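Local structure of helicase of the snf2/rad54 family (Sulfolobus solfataricus, 1Z5Z) at residues I78-A83 / H189-W194; S95-R100 / T225-I230; Q120-G125 / V140-G145. The protein belongs to the SWI2/SNF2 ATPases, in which this C-terminal helicase-like domain probably helps couple ATP hydrolysis to movement on double-stranded DNA. All blocks are in the same frame, centred on the assembly; numbering follows the deposited sequence.

Interaction 1: residues I78-A83 / H189-W194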
loop_
_atom_site.group_PDB
_atom_site.type_symbol
_atom_site.label_atom_id
_atom_site.label_comp_id
_atom_site.label_asym_id
_atom_site.label_seq_id
_atom_site.Cartn_x
_atom_site.Cartn_y
_atom_site.Cartn_z
ATOM N N ILE A 78 4.586 7.897 -1.976
ATOM C CA ILE A 78 3.784 9.098 -2.139
ATOM C C ILE A 78 2.294 8.769 -2.145
ATOM O O ILE A 78 1.501 9.475 -1.499
ATOM C CB ILE A 78 4.175 9.839 -3.476
ATOM C CG1 ILE A 78 5.540 10.550 -3.297
ATOM C CG2 ILE A 78 3.093 10.815 -3.892
ATOM C CD1 ILE A 78 6.012 11.236 -4.586
ATOM N N VAL A 79 1.902 7.699 -2.836
ATOM C CA VAL A 79 0.470 7.375 -2.853
ATOM C C VAL A 79 -0.068 6.832 -1.536
ATOM O O VAL A 79 -1.287 6.691 -1.378
ATOM C CB VAL A 79 0.101 6.393 -3.988
ATOM C CG1 VAL A 79 0.532 7.014 -5.355
ATOM C CG2 VAL A 79 0.772 5.036 -3.756
ATOM N N ASP A 80 0.832 6.527 -0.591
ATOM C CA ASP A 80 0.435 6.038 0.720
ATOM C C ASP A 80 0.303 7.248 1.642
ATOM O O ASP A 80 -0.705 7.433 2.271
ATOM C CB ASP A 80 1.506 5.088 1.291
ATOM C CG ASP A 80 1.259 3.639 0.931
ATOM O OD1 ASP A 80 0.422 3.360 0.011
ATOM O OD2 ASP A 80 1.903 2.782 1.572
ATOM N N HIS A 81 1.360 8.057 1.746
ATOM C CA HIS A 81 1.321 9.225 2.616
ATOM C C HIS A 81 2.530 10.123 2.398
ATOM O O HIS A 81 3.688 9.690 2.536
ATOM C CB HIS A 81 1.279 8.796 4.074
ATOM C CG HIS A 81 0.803 9.870 5.003
ATOM N ND1 HIS A 81 1.436 11.092 5.126
ATOM C CD2 HIS A 81 -0.276 9.916 5.824
ATOM C CE1 HIS A 81 0.765 11.846 5.978
ATOM N NE2 HIS A 81 -0.277 11.153 6.417
ATOM N N PRO A 82 2.287 11.401 2.079
ATOM C CA PRO A 82 3.403 12.310 1.848
ATOM C C PRO A 82 4.444 12.372 2.972
ATOM O O PRO A 82 5.609 12.651 2.712
ATOM C CB PRO A 82 2.711 13.651 1.600
ATOM C CG PRO A 82 1.393 13.518 2.271
ATOM C CD PRO A 82 1.000 12.103 1.936
ATOM N N ALA A 83 4.054 12.087 4.206
ATOM C CA ALA A 83 5.033 12.156 5.317
ATOM C C ALA A 83 6.175 11.117 5.249
ATOM O O ALA A 83 7.225 11.280 5.902
ATOM C CB ALA A 83 4.317 12.026 6.643
ATOM N N HIS A 189 -6.069 -3.905 2.570
ATOM C CA HIS A 189 -4.733 -3.997 1.989
ATOM C C HIS A 189 -4.399 -2.561 1.565
ATOM O O HIS A 189 -4.837 -2.071 0.537
ATOM C CB HIS A 189 -4.722 -5.014 0.856
ATOM C CG HIS A 189 -4.939 -6.418 1.342
ATOM N ND1 HIS A 189 -4.061 -7.050 2.201
ATOM C CD2 HIS A 189 -5.972 -7.275 1.160
ATOM C CE1 HIS A 189 -4.547 -8.237 2.525
ATOM N NE2 HIS A 189 -5.704 -8.397 1.905
ATOM N N PHE A 190 -3.654 -1.872 2.423
ATOM C CA PHE A 190 -3.321 -0.458 2.214
ATOM C C PHE A 190 -2.545 -0.178 0.943
ATOM O O PHE A 190 -2.716 0.871 0.311
ATOM C CB PHE A 190 -2.555 0.051 3.420
ATOM C CG PHE A 190 -2.600 1.532 3.575
ATOM C CD1 PHE A 190 -3.683 2.134 4.227
ATOM C CD2 PHE A 190 -1.589 2.330 3.079
ATOM C CE1 PHE A 190 -3.750 3.506 4.395
ATOM C CE2 PHE A 190 -1.639 3.729 3.230
ATOM C CZ PHE A 190 -2.717 4.322 3.893
ATOM N N ASP A 191 -1.665 -1.108 0.570
ATOM C CA ASP A 191 -0.904 -0.975 -0.673
ATOM C C ASP A 191 -0.585 -2.404 -1.127
ATOM O O ASP A 191 -0.828 -3.361 -0.380
ATOM C CB ASP A 191 0.370 -0.120 -0.483
ATOM C CG ASP A 191 1.184 -0.550 0.701
ATOM O OD1 ASP A 191 1.474 0.303 1.568
ATOM O OD2 ASP A 191 1.539 -1.753 0.765
ATOM N N ARG A 192 -0.070 -2.535 -2.342
ATOM C CA ARG A 192 0.197 -3.834 -2.929
ATOM C C ARG A 192 1.416 -4.522 -2.360
ATOM O O ARG A 192 2.450 -4.523 -2.983
ATOM C CB ARG A 192 0.331 -3.694 -4.455
ATOM C CG ARG A 192 -0.212 -4.940 -5.182
ATOM C CD ARG A 192 -0.068 -4.913 -6.689
ATOM N NE ARG A 192 -1.018 -5.862 -7.273
ATOM C CZ ARG A 192 -2.263 -5.560 -7.650
ATOM N NH1 ARG A 192 -3.036 -6.505 -8.157
ATOM N NH2 ARG A 192 -2.735 -4.317 -7.553
ATOM N N TRP A 193 1.283 -5.110 -1.172
ATOM C CA TRP A 193 2.414 -5.771 -0.488
ATOM C C TRP A 193 2.585 -7.245 -0.860
ATOM O O TRP A 193 3.644 -7.851 -0.646
ATOM C CB TRP A 193 2.187 -5.740 1.022
ATOM C CG TRP A 193 0.937 -6.507 1.459
ATOM C CD1 TRP A 193 -0.332 -6.019 1.552
ATOM C CD2 TRP A 193 0.856 -7.899 1.825
ATOM N NE1 TRP A 193 -1.194 -7.004 1.941
ATOM C CE2 TRP A 193 -0.498 -8.172 2.117
ATOM C CE3 TRP A 193 1.802 -8.946 1.925
ATOM C CZ2 TRP A 193 -0.946 -9.447 2.519
ATOM C CZ3 TRP A 193 1.359 -10.219 2.319
ATOM C CH2 TRP A 193 -0.002 -10.457 2.608
ATOM N N TRP A 194 1.500 -7.819 -1.358
ATOM C CA TRP A 194 1.440 -9.238 -1.651
ATOM C C TRP A 194 2.090 -9.751 -2.913
ATOM O O TRP A 194 2.385 -9.019 -3.879
ATOM C CB TRP A 194 -0.024 -9.709 -1.605
ATOM C CG TRP A 194 -0.833 -9.256 -2.771
ATOM C CD1 TRP A 194 -0.904 -9.849 -4.017
ATOM C CD2 TRP A 194 -1.657 -8.089 -2.835
ATOM N NE1 TRP A 194 -1.724 -9.119 -4.833
ATOM C CE2 TRP A 194 -2.199 -8.033 -4.136
ATOM C CE3 TRP A 194 -1.989 -7.075 -1.913
ATOM C CZ2 TRP A 194 -3.051 -7.011 -4.541
ATOM C CZ3 TRP A 194 -2.836 -6.054 -2.317
ATOM C CH2 TRP A 194 -3.360 -6.028 -3.619
#

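Interaction 2: residues S95-R100 / T225-I230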
loop_
_atom_site.group_PDB
_atom_site.type_symbol
_atom_site.label_atom_id
_atom_site.label_comp_id
_atom_site.label_asym_id
_atom_site.label_seq_id
_atom_site.Cartn_x
_atom_site.Cartn_y
_atom_site.Cartn_z
ATOM N N SER A 95 -3.561 12.250 3.184
ATOM C CA SER A 95 -3.600 11.034 2.380
ATOM C C SER A 95 -4.987 10.556 1.872
ATOM O O SER A 95 -5.846 10.200 2.648
ATOM C CB SER A 95 -2.880 9.899 3.180
ATOM O OG SER A 95 -3.234 8.605 2.675
ATOM N N GLY A 96 -5.178 10.534 0.558
ATOM C CA GLY A 96 -6.434 10.024 0.012
ATOM C C GLY A 96 -6.786 8.664 0.608
ATOM O O GLY A 96 -7.948 8.437 0.954
ATOM N N LYS A 97 -5.783 7.770 0.742
ATOM C CA LYS A 97 -5.965 6.426 1.315
ATOM C C LYS A 97 -6.338 6.434 2.789
ATOM O O LYS A 97 -7.216 5.688 3.218
ATOM C CB LYS A 97 -4.676 5.569 1.148
ATOM C CG LYS A 97 -4.443 5.043 -0.268
ATOM C CD LYS A 97 -3.356 3.949 -0.272
ATOM C CE LYS A 97 -3.018 3.519 -1.674
ATOM N NZ LYS A 97 -1.848 2.619 -1.679
ATOM N N MET A 98 -5.641 7.252 3.574
ATOM C CA MET A 98 -5.929 7.377 4.999
ATOM C C MET A 98 -7.362 7.896 5.153
ATOM O O MET A 98 -8.103 7.452 6.021
ATOM C CB MET A 98 -4.963 8.379 5.644
ATOM C CG MET A 98 -3.998 7.842 6.686
ATOM S SD MET A 98 -3.894 6.069 7.045
ATOM C CE MET A 98 -5.050 6.069 8.321
ATOM N N ILE A 99 -7.751 8.840 4.307
ATOM C CA ILE A 99 -9.096 9.390 4.392
ATOM C C ILE A 99 -10.131 8.288 4.164
ATOM O O ILE A 99 -11.119 8.218 4.891
ATOM C CB ILE A 99 -9.282 10.528 3.363
ATOM C CG1 ILE A 99 -8.549 11.775 3.841
ATOM C CG2 ILE A 99 -10.789 10.822 3.135
ATOM C CD1 ILE A 99 -8.215 12.762 2.704
ATOM N N ARG A 100 -9.920 7.430 3.167
ATOM C CA ARG A 100 -10.883 6.367 2.942
ATOM C C ARG A 100 -10.779 5.321 4.045
ATOM O O ARG A 100 -11.783 4.704 4.408
ATOM C CB ARG A 100 -10.672 5.681 1.581
ATOM C CG ARG A 100 -11.036 6.538 0.401
ATOM C CD ARG A 100 -12.547 6.679 0.276
ATOM N NE ARG A 100 -13.019 6.068 -0.961
ATOM C CZ ARG A 100 -13.824 5.011 -1.016
ATOM N NH1 ARG A 100 -14.185 4.525 -2.204
ATOM N NH2 ARG A 100 -14.270 4.446 0.111
ATOM N N THR A 225 -2.945 6.248 -10.940
ATOM C CA THR A 225 -1.514 6.062 -10.701
ATOM C C THR A 225 -1.097 4.694 -11.112
ATOM O O THR A 225 -1.930 3.902 -11.578
ATOM C CB THR A 225 -1.191 6.189 -9.229
ATOM O OG1 THR A 225 -1.803 5.093 -8.556
ATOM C CG2 THR A 225 -1.737 7.486 -8.675
ATOM N N LEU A 226 0.185 4.393 -10.894
ATOM C CA LEU A 226 0.704 3.083 -11.252
ATOM C C LEU A 226 -0.062 2.025 -10.487
ATOM O O LEU A 226 -0.092 0.877 -10.950
ATOM C CB LEU A 226 2.229 2.943 -10.921
ATOM C CG LEU A 226 2.642 2.763 -9.455
ATOM C CD1 LEU A 226 4.123 2.475 -9.399
ATOM C CD2 LEU A 226 2.346 4.010 -8.627
ATOM N N GLU A 227 -0.660 2.366 -9.331
ATOM C CA GLU A 227 -1.389 1.310 -8.613
ATOM C C GLU A 227 -2.604 0.874 -9.453
ATOM O O GLU A 227 -2.947 -0.315 -9.548
ATOM C CB GLU A 227 -1.872 1.812 -7.255
ATOM C CG GLU A 227 -0.741 2.134 -6.262
ATOM C CD GLU A 227 -1.274 2.485 -4.882
ATOM O OE1 GLU A 227 -0.676 2.064 -3.855
ATOM O OE2 GLU A 227 -2.288 3.204 -4.821
ATOM N N GLU A 228 -3.276 1.848 -10.061
ATOM C CA GLU A 228 -4.424 1.520 -10.886
ATOM C C GLU A 228 -4.002 0.746 -12.138
ATOM O O GLU A 228 -4.663 -0.228 -12.499
ATOM C CB GLU A 228 -5.166 2.785 -11.326
ATOM C CG GLU A 228 -6.475 2.438 -12.047
ATOM C CD GLU A 228 -7.458 3.567 -11.952
ATOM O OE1 GLU A 228 -8.635 3.290 -11.637
ATOM O OE2 GLU A 228 -7.046 4.719 -12.172
ATOM N N LYS A 229 -2.943 1.214 -12.811
ATOM C CA LYS A 229 -2.424 0.572 -14.030
ATOM C C LYS A 229 -2.009 -0.860 -13.834
ATOM O O LYS A 229 -2.359 -1.740 -14.625
ATOM C CB LYS A 229 -1.215 1.323 -14.568
ATOM C CG LYS A 229 -1.541 2.461 -15.496
ATOM C CD LYS A 229 -2.540 3.381 -14.898
ATOM C CE LYS A 229 -2.760 4.565 -15.788
ATOM N NZ LYS A 229 -2.770 5.703 -14.883
ATOM N N ILE A 230 -1.214 -1.095 -12.802
ATOM C CA ILE A 230 -0.793 -2.450 -12.546
ATOM C C ILE A 230 -1.989 -3.335 -12.229
ATOM O O ILE A 230 -2.095 -4.444 -12.733
ATOM C CB ILE A 230 0.216 -2.505 -11.397
ATOM C CG1 ILE A 230 1.561 -1.980 -11.887
ATOM C CG2 ILE A 230 0.340 -3.930 -10.916
ATOM C CD1 ILE A 230 2.398 -1.235 -10.802
#

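Interaction 3: residues Q120-G125 / V140-G145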
loop_
_atom_site.group_PDB
_atom_site.type_symbol
_atom_site.label_atom_id
_atom_site.label_comp_id
_atom_site.label_asym_id
_atom_site.label_seq_id
_atom_site.Cartn_x
_atom_site.Cartn_y
_atom_site.Cartn_z
ATOM N N GLN A 120 3.258 -2.611 2.937
ATOM C CA GLN A 120 4.595 -3.152 2.643
ATOM C C GLN A 120 5.669 -2.298 3.305
ATOM O O GLN A 120 6.848 -2.649 3.238
ATOM C CB GLN A 120 4.856 -3.134 1.128
ATOM C CG GLN A 120 4.907 -1.732 0.512
ATOM C CD GLN A 120 4.791 -1.784 -1.010
ATOM O OE1 GLN A 120 3.689 -1.719 -1.576
ATOM N NE2 GLN A 120 5.906 -1.906 -1.670
ATOM N N PHE A 121 5.278 -1.162 3.901
ATOM C CA PHE A 121 6.269 -0.274 4.538
ATOM C C PHE A 121 6.141 -0.185 6.065
ATOM O O PHE A 121 5.072 0.174 6.598
ATOM C CB PHE A 121 6.135 1.153 4.000
ATOM C CG PHE A 121 6.333 1.287 2.498
ATOM C CD1 PHE A 121 5.303 1.765 1.707
ATOM C CD2 PHE A 121 7.568 0.990 1.894
ATOM C CE1 PHE A 121 5.460 1.960 0.327
ATOM C CE2 PHE A 121 7.736 1.193 0.492
ATOM C CZ PHE A 121 6.670 1.677 -0.284
ATOM N N VAL A 122 7.223 -0.475 6.776
ATOM C CA VAL A 122 7.181 -0.397 8.221
ATOM C C VAL A 122 6.762 1.020 8.634
ATOM O O VAL A 122 6.014 1.191 9.608
ATOM C CB VAL A 122 8.584 -0.679 8.876
ATOM C CG1 VAL A 122 8.494 -0.442 10.342
ATOM C CG2 VAL A 122 9.066 -2.117 8.627
ATOM N N ASP A 123 7.226 2.042 7.909
ATOM C CA ASP A 123 6.898 3.407 8.294
ATOM C C ASP A 123 5.434 3.756 8.111
ATOM O O ASP A 123 4.858 4.500 8.918
ATOM C CB ASP A 123 7.789 4.406 7.546
ATOM C CG ASP A 123 9.231 4.309 7.988
ATOM O OD1 ASP A 123 9.424 3.991 9.179
ATOM O OD2 ASP A 123 10.148 4.532 7.169
ATOM N N MET A 124 4.828 3.225 7.055
ATOM C CA MET A 124 3.409 3.474 6.844
ATOM C C MET A 124 2.656 2.768 7.977
ATOM O O MET A 124 1.695 3.303 8.509
ATOM C CB MET A 124 2.937 2.942 5.485
ATOM C CG MET A 124 1.525 3.504 5.124
ATOM S SD MET A 124 1.486 5.335 5.067
ATOM C CE MET A 124 0.039 5.663 6.049
ATOM N N GLY A 125 3.118 1.565 8.344
ATOM C CA GLY A 125 2.483 0.827 9.422
ATOM C C GLY A 125 2.428 1.654 10.697
ATOM O O GLY A 125 1.388 1.665 11.378
ATOM N N VAL A 140 -3.668 -0.443 19.354
ATOM C CA VAL A 140 -3.469 -0.961 17.996
ATOM C C VAL A 140 -2.142 -1.725 17.911
ATOM O O VAL A 140 -1.089 -1.138 17.672
ATOM C CB VAL A 140 -3.488 0.205 16.961
ATOM C CG1 VAL A 140 -3.168 -0.317 15.515
ATOM C CG2 VAL A 140 -4.863 0.914 17.020
ATOM N N PRO A 141 -2.180 -3.042 18.139
ATOM C CA PRO A 141 -0.952 -3.830 18.065
ATOM C C PRO A 141 -0.366 -3.755 16.660
ATOM O O PRO A 141 -1.105 -3.761 15.655
ATOM C CB PRO A 141 -1.401 -5.231 18.479
ATOM C CG PRO A 141 -2.926 -5.162 18.439
ATOM C CD PRO A 141 -3.297 -3.804 18.728
ATOM N N PHE A 142 0.956 -3.669 16.599
ATOM C CA PHE A 142 1.682 -3.505 15.339
ATOM C C PHE A 142 2.673 -4.643 15.037
ATOM O O PHE A 142 3.686 -4.758 15.726
ATOM C CB PHE A 142 2.453 -2.170 15.408
ATOM C CG PHE A 142 3.269 -1.861 14.190
ATOM C CD1 PHE A 142 4.434 -1.105 14.294
ATOM C CD2 PHE A 142 2.872 -2.305 12.940
ATOM C CE1 PHE A 142 5.203 -0.794 13.153
ATOM C CE2 PHE A 142 3.624 -2.007 11.792
ATOM C CZ PHE A 142 4.792 -1.249 11.893
ATOM N N LEU A 143 2.397 -5.478 14.033
ATOM C CA LEU A 143 3.354 -6.547 13.656
ATOM C C LEU A 143 4.333 -6.133 12.545
ATOM O O LEU A 143 3.922 -5.634 11.503
ATOM C CB LEU A 143 2.627 -7.809 13.167
ATOM C CG LEU A 143 2.074 -8.833 14.169
ATOM C CD1 LEU A 143 1.498 -10.032 13.421
ATOM C CD2 LEU A 143 3.182 -9.328 15.093
ATOM N N TYR A 144 5.635 -6.321 12.777
ATOM C CA TYR A 144 6.655 -6.044 11.760
ATOM C C TYR A 144 7.774 -7.086 11.944
ATOM O O TYR A 144 7.875 -7.741 12.994
ATOM C CB TYR A 144 7.199 -4.603 11.830
ATOM C CG TYR A 144 7.728 -4.162 13.184
ATOM C CD1 TYR A 144 6.863 -3.714 14.181
ATOM C CD2 TYR A 144 9.105 -4.195 13.468
ATOM C CE1 TYR A 144 7.345 -3.305 15.425
ATOM C CE2 TYR A 144 9.601 -3.788 14.719
ATOM C CZ TYR A 144 8.714 -3.341 15.695
ATOM O OH TYR A 144 9.181 -2.922 16.939
ATOM N N GLY A 145 8.569 -7.254 10.898
ATOM C CA GLY A 145 9.643 -8.237 10.873
ATOM C C GLY A 145 10.658 -8.264 12.009
ATOM O O GLY A 145 11.044 -9.351 12.438
#

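Interaction 1: residues I78-A83 / H189-W194
D80 and D191 bring their carboxylates together almost coplanar, the two planes only 16° apart, although the side chains run at about a right angle to one another. D80 OD2 lies 2.5 Å from D191 OD1, a spacing consistent with a proton on one of the two acids. D80 OD1 turns to a different partner, forming a salt bridge with K97. D191 reaches the pair because its CG sits between the backbone N and the carbonyl carbon (chi1 49°), which aims the carboxylate at the 78-83 loop. This loop-to-loop meeting belongs to a RecA-like parallel sheet: 189-194 leaves the C-terminal end of strand 186-189, and D191 also reaches the end of the adjacent strand 115-119, where T119 OG1 bonds to its OD1 and Q120 N to its OD2. The F190 ring presents its edge to D80, with CE2 3.7 Å from D80 CG and the ring standing steeply, 76° from the carboxylate plane. Beyond the acid, H81 turns its imidazole back on its own chain, where ND1 accepts from A83 N at 2.9 Å, the donor lying in the ring plane, a side-chain cap at the turn leading into helix 83-86.

Interaction 2: residues S95-R100 / T225-I230
K97 and E227 reach for each other from opposite directions, each side chain extended beyond CG, and they bridge two helices whose nearest CA atoms, those of K97 and E227, remain 12.1 Å apart. The charged contact is a salt bridge: K97 NZ donates to the syn lone pair of E227 OE1 at 2.5 Å, while E227 OE2 lies 3.2 Å from the same nitrogen. The methylene K97 CE also lies against the carboxylate, 3.2 Å from E227 OE2. Hydrogen bonds fix both ends: K97 NZ also donates to F190 O, and E227 OE2 accepts from S222 N. Helix caps form the third group. S95 OG accepts from M98 N at 2.9 Å to cap helix 96-110, and T225 OG1 takes the N-H of E227 at 3.1 Å. Both charged residues lie in the first turn of their helices. An alanine in place of E227 would probably leave K97 leaning on D80 for its counter-charge and S222 N without its carboxylate acceptor. With two acids around it, the buried ammonium is likely to stay charged, and its charge probably stabilises the E227 carboxylate in turn.

Interaction 3: residues Q120-G125 / V140-G145
F142 and V122 meet with matching first torsions: F142 CG lies anti to its backbone N (chi1 179°), which carries the phenyl ring straight from the strand towards the helix, and V122 CG1 takes the equivalent place (chi1 174°), bringing that methyl to the ring. The two side chains cross at about a right angle, with V122 CG1 4.1 Å from F142 CZ. The main chain of the helix comes closer still: V122 O approaches F142 CZ obliquely at 3.6 Å. One face of the ring rests on the backbone of G125, whose CA is 3.9 Å from F142 CE2. A beta carbon built on G125 would fall 2.6 Å from F142 CE2, so the ring can lie this close to the helix only because no side chain stands there. Against the opposite face comes Y144, its CD1 3.5 Å above the ring plane and displaced towards the rim, so the phenyl is held between the helix backbone and a neighbouring aromatic. At the margin of the contact V122 CG2 comes within 4.5 Å of Y144 CB, and the phenol itself is directed off the helix. All of this belongs to a beta-alpha-beta crossover, in which helix 122-136, with F121 at its N-cap, follows strand 115-119 and leads on to the edge strand 142-143. K126 and R129 of the same helix also touch F142, L143 bonds through its backbone to V169 and S171 of strand 167-171, and its side chain packs against I155 and I156 of helix 149-161.

From the N terminus, the 78-83 loop comes first and S95-R100 soon after. The next pair, 120-125 with 140-145, closes interaction 3 round a short loop that is mostly helix 122-136. H189-W194 then closes interaction 1 and T225-I230 interaction 2, so these two long loops cross, and interaction 3 is nested inside both. Interactions 1 and 2 are directly joined, D80 O lying 2.8 Å from S95 OG, and interaction 1 meets interaction 3 where H81 CB packs on M124 SD. Interaction 2 ties helix 96-110 to helix 226-236, interaction 1 ties the loop after helix 61-78 to the end of central strand 186-189, and interaction 3 links helix 122-136 to edge strand 142-143.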